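Local coordinates for protein leucine--trna ligase (Agrobacterium radiobacter, PDB 5AH5) that probably joins L-leucine to tRNA(Leu) at the expense of ATP, as a leucyl-tRNA synthetase, at residues 766-771 and 784-789; 778-783 and 807-812. One frame throughout, in Å; residues are numbered along the deposited sequence.

Interaction 1 (766-771 and 784-789); sequences RTMTIP and LALPEV. With SO4 (sulfate ion), chain K; nucleotides of chain D.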
loop_
_atom_site.group_PDB
_atom_site.type_symbol
_atom_site.label_atom_id
_atom_site.label_comp_id
_atom_site.label_asym_id
_atom_site.label_seq_id
_atom_site.Cartn_x
_atom_site.Cartn_y
_atom_site.Cartn_z
ATOM N N ARG B 766 -19.113 24.826 -34.399
ATOM C CA ARG B 766 -19.921 23.684 -34.902
ATOM C C ARG B 766 -18.933 22.584 -35.274
ATOM O O ARG B 766 -17.727 22.738 -35.122
ATOM C CB ARG B 766 -20.754 24.042 -36.138
ATOM C CG ARG B 766 -19.943 24.513 -37.349
ATOM C CD ARG B 766 -20.805 24.634 -38.597
ATOM N NE ARG B 766 -21.097 23.302 -39.137
ATOM C CZ ARG B 766 -21.754 23.037 -40.257
ATOM N NH1 ARG B 766 -22.266 23.992 -41.039
ATOM N NH2 ARG B 766 -21.891 21.769 -40.598
ATOM N N THR B 767 -19.429 21.492 -35.782
ATOM C CA THR B 767 -18.602 20.441 -36.325
ATOM C C THR B 767 -18.910 20.306 -37.795
ATOM O O THR B 767 -19.927 20.778 -38.277
ATOM C CB THR B 767 -18.876 19.057 -35.675
ATOM O OG1 THR B 767 -20.216 18.622 -35.981
ATOM C CG2 THR B 767 -18.732 19.095 -34.214
ATOM N N MET B 768 -18.015 19.611 -38.461
ATOM C CA MET B 768 -17.977 19.443 -39.883
ATOM C C MET B 768 -17.525 17.969 -40.069
ATOM O O MET B 768 -16.634 17.489 -39.384
ATOM C CB MET B 768 -16.923 20.436 -40.375
ATOM C CG MET B 768 -16.483 20.372 -41.788
ATOM S SD MET B 768 -15.024 21.387 -42.054
ATOM C CE MET B 768 -13.756 20.671 -41.028
ATOM N N THR B 769 -18.183 17.255 -40.950
ATOM C CA THR B 769 -17.786 15.896 -41.327
ATOM C C THR B 769 -17.054 15.942 -42.645
ATOM O O THR B 769 -17.586 16.488 -43.622
ATOM C CB THR B 769 -19.028 15.030 -41.449
ATOM O OG1 THR B 769 -19.696 15.092 -40.197
ATOM C CG2 THR B 769 -18.688 13.573 -41.744
ATOM N N ILE B 770 -15.840 15.406 -42.680
ATOM C CA ILE B 770 -15.049 15.387 -43.909
ATOM C C ILE B 770 -14.451 13.989 -44.107
ATOM O O ILE B 770 -14.270 13.293 -43.141
ATOM C CB ILE B 770 -13.853 16.368 -43.829
ATOM C CG1 ILE B 770 -13.185 16.298 -42.460
ATOM C CG2 ILE B 770 -14.343 17.788 -44.108
ATOM C CD1 ILE B 770 -11.782 16.822 -42.413
ATOM N N PRO B 771 -14.068 13.629 -45.331
ATOM C CA PRO B 771 -13.234 12.457 -45.587
ATOM C C PRO B 771 -11.947 12.514 -44.845
ATOM O O PRO B 771 -11.399 13.602 -44.661
ATOM C CB PRO B 771 -12.892 12.544 -47.077
ATOM C CG PRO B 771 -13.846 13.538 -47.677
ATOM C CD PRO B 771 -14.399 14.385 -46.562
ATOM N N LEU B 784 -13.976 27.218 -44.427
ATOM C CA LEU B 784 -14.265 28.630 -44.727
ATOM C C LEU B 784 -15.565 28.755 -45.455
ATOM O O LEU B 784 -16.192 29.772 -45.352
ATOM C CB LEU B 784 -13.147 29.332 -45.509
ATOM C CG LEU B 784 -11.838 29.402 -44.728
ATOM C CD1 LEU B 784 -10.707 29.913 -45.618
ATOM C CD2 LEU B 784 -12.024 30.224 -43.488
ATOM N N ALA B 785 -15.979 27.693 -46.111
ATOM C CA ALA B 785 -17.264 27.613 -46.750
ATOM C C ALA B 785 -18.449 27.336 -45.860
ATOM O O ALA B 785 -19.537 27.618 -46.268
ATOM C CB ALA B 785 -17.211 26.557 -47.854
ATOM N N LEU B 786 -18.284 26.848 -44.637
ATOM C CA LEU B 786 -19.430 26.652 -43.775
ATOM C C LEU B 786 -20.191 27.957 -43.520
ATOM O O LEU B 786 -19.573 28.999 -43.318
ATOM C CB LEU B 786 -19.003 26.087 -42.431
ATOM C CG LEU B 786 -18.221 24.775 -42.488
ATOM C CD1 LEU B 786 -17.682 24.462 -41.096
ATOM C CD2 LEU B 786 -19.130 23.659 -43.019
ATOM N N PRO B 787 -21.527 27.904 -43.504
ATOM C CA PRO B 787 -22.230 29.173 -43.364
ATOM C C PRO B 787 -21.921 29.977 -42.139
ATOM O O PRO B 787 -21.864 31.220 -42.185
ATOM C CB PRO B 787 -23.708 28.744 -43.319
ATOM C CG PRO B 787 -23.757 27.551 -44.190
ATOM C CD PRO B 787 -22.419 26.843 -44.028
ATOM N N GLU B 788 -21.792 29.274 -41.024
ATOM C CA GLU B 788 -21.518 29.858 -39.752
ATOM C C GLU B 788 -20.168 30.530 -39.749
ATOM O O GLU B 788 -20.005 31.585 -39.156
ATOM C CB GLU B 788 -21.497 28.771 -38.666
ATOM C CG GLU B 788 -22.847 28.275 -38.230
ATOM C CD GLU B 788 -23.336 27.088 -39.065
ATOM O OE1 GLU B 788 -22.661 26.673 -40.072
ATOM O OE2 GLU B 788 -24.415 26.599 -38.712
ATOM N N VAL B 789 -19.222 29.933 -40.442
ATOM C CA VAL B 789 -17.860 30.475 -40.566
ATOM C C VAL B 789 -17.811 31.661 -41.554
ATOM O O VAL B 789 -17.262 32.672 -41.232
ATOM C CB VAL B 789 -16.887 29.349 -40.980
ATOM C CG1 VAL B 789 -15.469 29.891 -41.182
ATOM C CG2 VAL B 789 -16.895 28.239 -39.894
HETATM S S SO4 K . -21.803 18.188 -41.421
HETATM O O1 SO4 K . -21.964 18.902 -40.125
HETATM O O2 SO4 K . -20.676 18.670 -42.276
HETATM O O3 SO4 K . -23.096 18.213 -42.153
HETATM O O4 SO4 K . -21.527 16.776 -41.057
ATOM P P U D 20 -12.322 18.631 -27.404
ATOM O OP1 U D 20 -12.540 19.356 -26.130
ATOM O OP2 U D 20 -12.352 17.184 -27.469
ATOM O "O5'" U D 20 -13.319 19.146 -28.522
ATOM C "C5'" U D 20 -13.566 20.552 -28.672
ATOM C "C4'" U D 20 -15.047 20.791 -28.626
ATOM O "O4'" U D 20 -15.650 20.095 -29.747
ATOM C "C3'" U D 20 -15.758 20.285 -27.373
ATOM O "O3'" U D 20 -16.790 21.196 -26.993
ATOM C "C2'" U D 20 -16.350 18.951 -27.833
ATOM O "O2'" U D 20 -17.479 18.539 -27.114
ATOM C "C1'" U D 20 -16.698 19.262 -29.291
ATOM N N1 U D 20 -16.743 18.073 -30.153
ATOM C C2 U D 20 -17.944 17.726 -30.721
ATOM O O2 U D 20 -18.950 18.384 -30.579
ATOM N N3 U D 20 -17.913 16.592 -31.493
ATOM C C4 U D 20 -16.828 15.782 -31.748
ATOM O O4 U D 20 -16.957 14.807 -32.484
ATOM C C5 U D 20 -15.616 16.208 -31.131
ATOM C C6 U D 20 -15.619 17.302 -30.356
#
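In the small C-terminal alpha/beta unit that rests on the tRNA, Arg766 on the edge strand 763-771 reaches across to Leu786 and Glu788 at the junction of two helices. A salt bridge joins Arg766 NH1 to Glu788 OE1 at 2.9 Å, the N-H pointing at the oxygen with an angle of 157°. The carboxylate is met on its syn side; the two planes stand 85° apart, and NH1 alone bonds to Glu788. Leu786 lies over one guanidinium face, its CD2 3.7 Å from Arg766 NH1 and displaced toward the rim. The bend of the arginine at chi3 (-75°) turns the head back along its own strand, where Arg766 NE (2.9 Å) and Arg766 NH2 (3.2 Å) both donate to Thr767 O; this side-on grip fixes the rotation of the group. Arg766 NH2 also makes a weak bond to a sulfate ion, probably from the crystallisation liquor, which Thr769 holds more firmly: Thr769 N donates almost straight to sulfate O2 at 3.2 Å, and Thr769 OG1 lies 2.6 Å from sulfate O4. Apolar packing continues inward, Met768 CB lying 4.2 Å from Leu786 CD1. Thr767 CG2 touches the base of U20 of chain D on the other side of the strand. Leu786 is the N-cap residue of helix 787-792, directly after helix 776-785. Strand 763-771 pairs with strand 753-760 through backbone bonds such as Met768 with Leu756, while Met768 and Ile770 pack on helix 776-785.

Interaction 2 (778-783 and 807-812); sequences DILSTV and RIINLV. With nucleotides of chain D.
Ile809, Val783 and Leu811 account for most of the surface buried where helix 776-785 lies over strand 808-813. The short axes are 10.7 Å apart and cross at -66°, and the alternation of the strand sends Ile809 and Leu811 to the helix. Val783 divides its two methyls between them. Its CG1, anti to the backbone N (chi1 -178°), passes alongside Leu811 in the opposite direction, to within 3.7 Å of Leu811 CD1; its CG2 meets Ile809 CG2 tip to tip at 3.8 Å. One turn back, Leu780 bends its end inward, placing CD1 3.9 Å from Leu811 CD2, whereas Ile779 CG2 approaches Ile809 CD1 at 4.2 Å. Tyr803 and Tyr801 of strand 798-804 pack beside Ile779 and Leu780.

Asn810, between them, and Ile808 and Arg807, just before, turn to the tRNA. Asn810 ND2 donates to both O2 and O2' of C64 of chain D, at 2.8 Å to O2, and its OD1 accepts from Gly762 N, which fixes the orientation of the amide. Ile808 CG2 packs against the base of G19 of chain D, 3.7 Å from N3. Arg807 shares a classic beta bulge with Ile808 opposite Val804; N4 of C17 of chain D lies over the centre of one face of its guanidinium, 3.2 Å above the plane.

Between helix and strand the contact is wholly aliphatic, so shape complementarity and exclusion of water probably hold it, whereas Asn810, on the opposite side of the strand, makes directional hydrogen bonds to the RNA.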
loop_
_atom_site.group_PDB
_atom_site.type_symbol
_atom_site.label_atom_id
_atom_site.label_comp_id
_atom_site.label_asym_id
_atom_site.label_seq_id
_atom_site.Cartn_x
_atom_site.Cartn_y
_atom_site.Cartn_z
ATOM N N ASP B 778 -7.636 21.779 -48.563
ATOM C CA ASP B 778 -9.063 21.416 -48.773
ATOM C C ASP B 778 -9.850 21.437 -47.479
ATOM O O ASP B 778 -11.031 21.833 -47.475
ATOM C CB ASP B 778 -9.189 20.060 -49.472
ATOM C CG ASP B 778 -8.643 20.064 -50.921
ATOM O OD1 ASP B 778 -8.399 21.155 -51.496
ATOM O OD2 ASP B 778 -8.471 18.951 -51.492
ATOM N N ILE B 779 -9.220 21.028 -46.364
ATOM C CA ILE B 779 -9.865 21.154 -45.069
ATOM C C ILE B 779 -10.187 22.622 -44.797
ATOM O O ILE B 779 -11.329 22.974 -44.561
ATOM C CB ILE B 779 -9.017 20.575 -43.920
ATOM C CG1 ILE B 779 -8.885 19.079 -44.085
ATOM C CG2 ILE B 779 -9.612 20.943 -42.562
ATOM C CD1 ILE B 779 -7.964 18.417 -43.066
ATOM N N LEU B 780 -9.193 23.481 -44.896
ATOM C CA LEU B 780 -9.407 24.909 -44.695
ATOM C C LEU B 780 -10.457 25.487 -45.649
ATOM O O LEU B 780 -11.340 26.215 -45.254
ATOM C CB LEU B 780 -8.104 25.690 -44.908
ATOM C CG LEU B 780 -8.199 27.168 -44.639
ATOM C CD1 LEU B 780 -8.470 27.441 -43.178
ATOM C CD2 LEU B 780 -6.920 27.843 -45.097
ATOM N N SER B 781 -10.340 25.157 -46.904
ATOM C CA SER B 781 -11.310 25.636 -47.889
ATOM C C SER B 781 -12.758 25.131 -47.541
ATOM O O SER B 781 -13.720 25.899 -47.578
ATOM C CB SER B 781 -10.838 25.206 -49.292
ATOM O OG SER B 781 -11.934 25.065 -50.105
ATOM N N THR B 782 -12.886 23.884 -47.098
ATOM C CA THR B 782 -14.186 23.366 -46.663
ATOM C C THR B 782 -14.735 24.086 -45.417
ATOM O O THR B 782 -15.940 24.417 -45.362
ATOM C CB THR B 782 -14.123 21.843 -46.425
ATOM O OG1 THR B 782 -13.656 21.248 -47.632
ATOM C CG2 THR B 782 -15.527 21.241 -46.057
ATOM N N VAL B 783 -13.860 24.371 -44.474
ATOM C CA VAL B 783 -14.205 25.089 -43.228
ATOM C C VAL B 783 -14.676 26.530 -43.540
ATOM O O VAL B 783 -15.663 26.996 -42.986
ATOM C CB VAL B 783 -13.043 25.149 -42.185
ATOM C CG1 VAL B 783 -13.477 25.861 -40.921
ATOM C CG2 VAL B 783 -12.591 23.762 -41.779
ATOM N N ARG B 807 -8.361 15.967 -35.312
ATOM C CA ARG B 807 -8.802 16.351 -33.942
ATOM C C ARG B 807 -9.570 17.657 -33.956
ATOM O O ARG B 807 -10.731 17.684 -33.550
ATOM C CB ARG B 807 -7.656 16.459 -32.925
ATOM C CG ARG B 807 -6.777 15.201 -32.820
ATOM C CD ARG B 807 -7.017 14.272 -31.622
ATOM N NE ARG B 807 -7.226 14.923 -30.315
ATOM C CZ ARG B 807 -6.302 15.578 -29.592
ATOM N NH1 ARG B 807 -5.045 15.748 -30.025
ATOM N NH2 ARG B 807 -6.644 16.087 -28.407
ATOM N N ILE B 808 -8.935 18.735 -34.401
ATOM C CA ILE B 808 -9.569 20.030 -34.327
ATOM C C ILE B 808 -9.037 21.032 -35.366
ATOM O O ILE B 808 -7.902 20.922 -35.797
ATOM C CB ILE B 808 -9.426 20.559 -32.926
ATOM C CG1 ILE B 808 -10.472 21.640 -32.683
ATOM C CG2 ILE B 808 -7.995 21.052 -32.667
ATOM C CD1 ILE B 808 -10.895 21.802 -31.258
ATOM N N ILE B 809 -9.863 21.995 -35.753
ATOM C CA ILE B 809 -9.344 23.208 -36.462
ATOM C C ILE B 809 -9.832 24.467 -35.775
ATOM O O ILE B 809 -11.040 24.650 -35.576
ATOM C CB ILE B 809 -9.626 23.215 -37.985
ATOM C CG1 ILE B 809 -8.918 24.408 -38.637
ATOM C CG2 ILE B 809 -11.121 23.189 -38.296
ATOM C CD1 ILE B 809 -8.763 24.274 -40.105
ATOM N N ASN B 810 -8.881 25.286 -35.324
ATOM C CA ASN B 810 -9.165 26.585 -34.767
ATOM C C ASN B 810 -8.717 27.696 -35.759
ATOM O O ASN B 810 -7.547 27.785 -36.116
ATOM C CB ASN B 810 -8.454 26.772 -33.462
ATOM C CG ASN B 810 -8.793 28.043 -32.796
ATOM O OD1 ASN B 810 -9.890 28.561 -32.912
ATOM N ND2 ASN B 810 -7.804 28.610 -32.095
ATOM N N LEU B 811 -9.672 28.485 -36.212
ATOM C CA LEU B 811 -9.393 29.654 -37.080
ATOM C C LEU B 811 -9.095 30.905 -36.239
ATOM O O LEU B 811 -9.875 31.248 -35.344
ATOM C CB LEU B 811 -10.592 29.917 -37.942
ATOM C CG LEU B 811 -11.120 28.749 -38.759
ATOM C CD1 LEU B 811 -12.423 29.113 -39.476
ATOM C CD2 LEU B 811 -10.072 28.262 -39.719
ATOM N N VAL B 812 -7.940 31.520 -36.458
ATOM C CA VAL B 812 -7.535 32.733 -35.692
ATOM C C VAL B 812 -7.905 33.970 -36.513
ATOM O O VAL B 812 -7.444 34.102 -37.660
ATOM C CB VAL B 812 -6.048 32.732 -35.425
ATOM C CG1 VAL B 812 -5.647 34.010 -34.686
ATOM C CG2 VAL B 812 -5.662 31.526 -34.556
ATOM P P C D 64 -0.273 32.052 -28.823
ATOM O OP1 C D 64 0.610 31.846 -29.978
ATOM O OP2 C D 64 -0.421 33.352 -28.145
ATOM O "O5'" C D 64 -1.727 31.655 -29.324
ATOM C "C5'" C D 64 -2.559 32.587 -30.011
ATOM C "C4'" C D 64 -3.826 31.887 -30.428
ATOM O "O4'" C D 64 -3.542 30.829 -31.388
ATOM C "C3'" C D 64 -4.563 31.182 -29.314
ATOM O "O3'" C D 64 -5.344 32.104 -28.566
ATOM C "C2'" C D 64 -5.419 30.197 -30.096
ATOM O "O2'" C D 64 -6.522 30.846 -30.669
ATOM C "C1'" C D 64 -4.462 29.756 -31.195
ATOM N N1 C D 64 -3.714 28.526 -30.871
ATOM C C2 C D 64 -4.355 27.280 -30.982
ATOM O O2 C D 64 -5.550 27.242 -31.304
ATOM N N3 C D 64 -3.670 26.154 -30.662
ATOM C C4 C D 64 -2.382 26.232 -30.306
ATOM N N4 C D 64 -1.733 25.093 -30.040
ATOM C C5 C D 64 -1.700 27.482 -30.211
ATOM C C6 C D 64 -2.405 28.594 -30.475
ATOM P P C D 17 -2.180 12.978 -19.740
ATOM O OP1 C D 17 -1.328 12.561 -18.599
ATOM O OP2 C D 17 -3.542 13.521 -19.466
ATOM O "O5'" C D 17 -1.408 14.074 -20.610
ATOM C "C5'" C D 17 -0.296 13.745 -21.480
ATOM C "C4'" C D 17 -0.263 14.633 -22.713
ATOM O "O4'" C D 17 -0.829 13.944 -23.849
ATOM C "C3'" C D 17 -1.044 15.946 -22.660
ATOM O "O3'" C D 17 -0.253 16.915 -21.953
ATOM C "C2'" C D 17 -1.455 16.208 -24.130
ATOM O "O2'" C D 17 -0.843 17.264 -24.843
ATOM C "C1'" C D 17 -1.078 14.904 -24.848
ATOM N N1 C D 17 -2.071 14.376 -25.820
ATOM C C2 C D 17 -3.341 13.957 -25.381
ATOM O O2 C D 17 -3.621 14.036 -24.175
ATOM N N3 C D 17 -4.229 13.479 -26.287
ATOM C C4 C D 17 -3.895 13.413 -27.581
ATOM N N4 C D 17 -4.800 12.935 -28.437
ATOM C C5 C D 17 -2.615 13.833 -28.052
ATOM C C6 C D 17 -1.744 14.305 -27.147
ATOM P P G D 19 -7.127 18.089 -23.874
ATOM O OP1 G D 19 -8.223 17.891 -22.926
ATOM O OP2 G D 19 -6.353 17.011 -24.466
ATOM O "O5'" G D 19 -7.764 18.863 -25.130
ATOM C "C5'" G D 19 -8.837 19.831 -24.959
ATOM C "C4'" G D 19 -9.420 20.202 -26.311
ATOM O "O4'" G D 19 -8.410 20.927 -27.059
ATOM C "C3'" G D 19 -9.793 18.996 -27.181
ATOM O "O3'" G D 19 -10.940 19.146 -27.954
ATOM C "C2'" G D 19 -8.615 18.866 -28.124
ATOM O "O2'" G D 19 -8.814 18.169 -29.326
ATOM C "C1'" G D 19 -8.269 20.330 -28.337
ATOM N N9 G D 19 -6.920 20.603 -28.814
ATOM C C8 G D 19 -5.819 19.782 -28.769
ATOM N N7 G D 19 -4.741 20.347 -29.242
ATOM C C5 G D 19 -5.150 21.625 -29.601
ATOM C C6 G D 19 -4.417 22.705 -30.159
ATOM O O6 G D 19 -3.212 22.762 -30.429
ATOM N N1 G D 19 -5.226 23.814 -30.374
ATOM C C2 G D 19 -6.565 23.886 -30.079
ATOM N N2 G D 19 -7.174 25.058 -30.347
ATOM N N3 G D 19 -7.260 22.885 -29.566
ATOM C C4 G D 19 -6.492 21.798 -29.345
#

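Interactions 1 and 2 lie in one C-terminal unit, their centres 8 Å apart and roughly 50 Å from the centre of the chain. Their segments alternate along the sequence: strand 766-771, helix 778-783, the helix junction 784-789, then strand 807-812. Both use helix 776-785 and the four-stranded mixed sheet, in which strands 763-771 and 808-813 flank strand 753-760. They also touch directly: Met768 CE lies 3.4 Å from Val783 CG2, and Val789 CG1 is 3.6 Å from Leu811 CD1. The polar surface contact therefore borders the buried apolar one, and the sheet carries helices on one side and tRNA on the other.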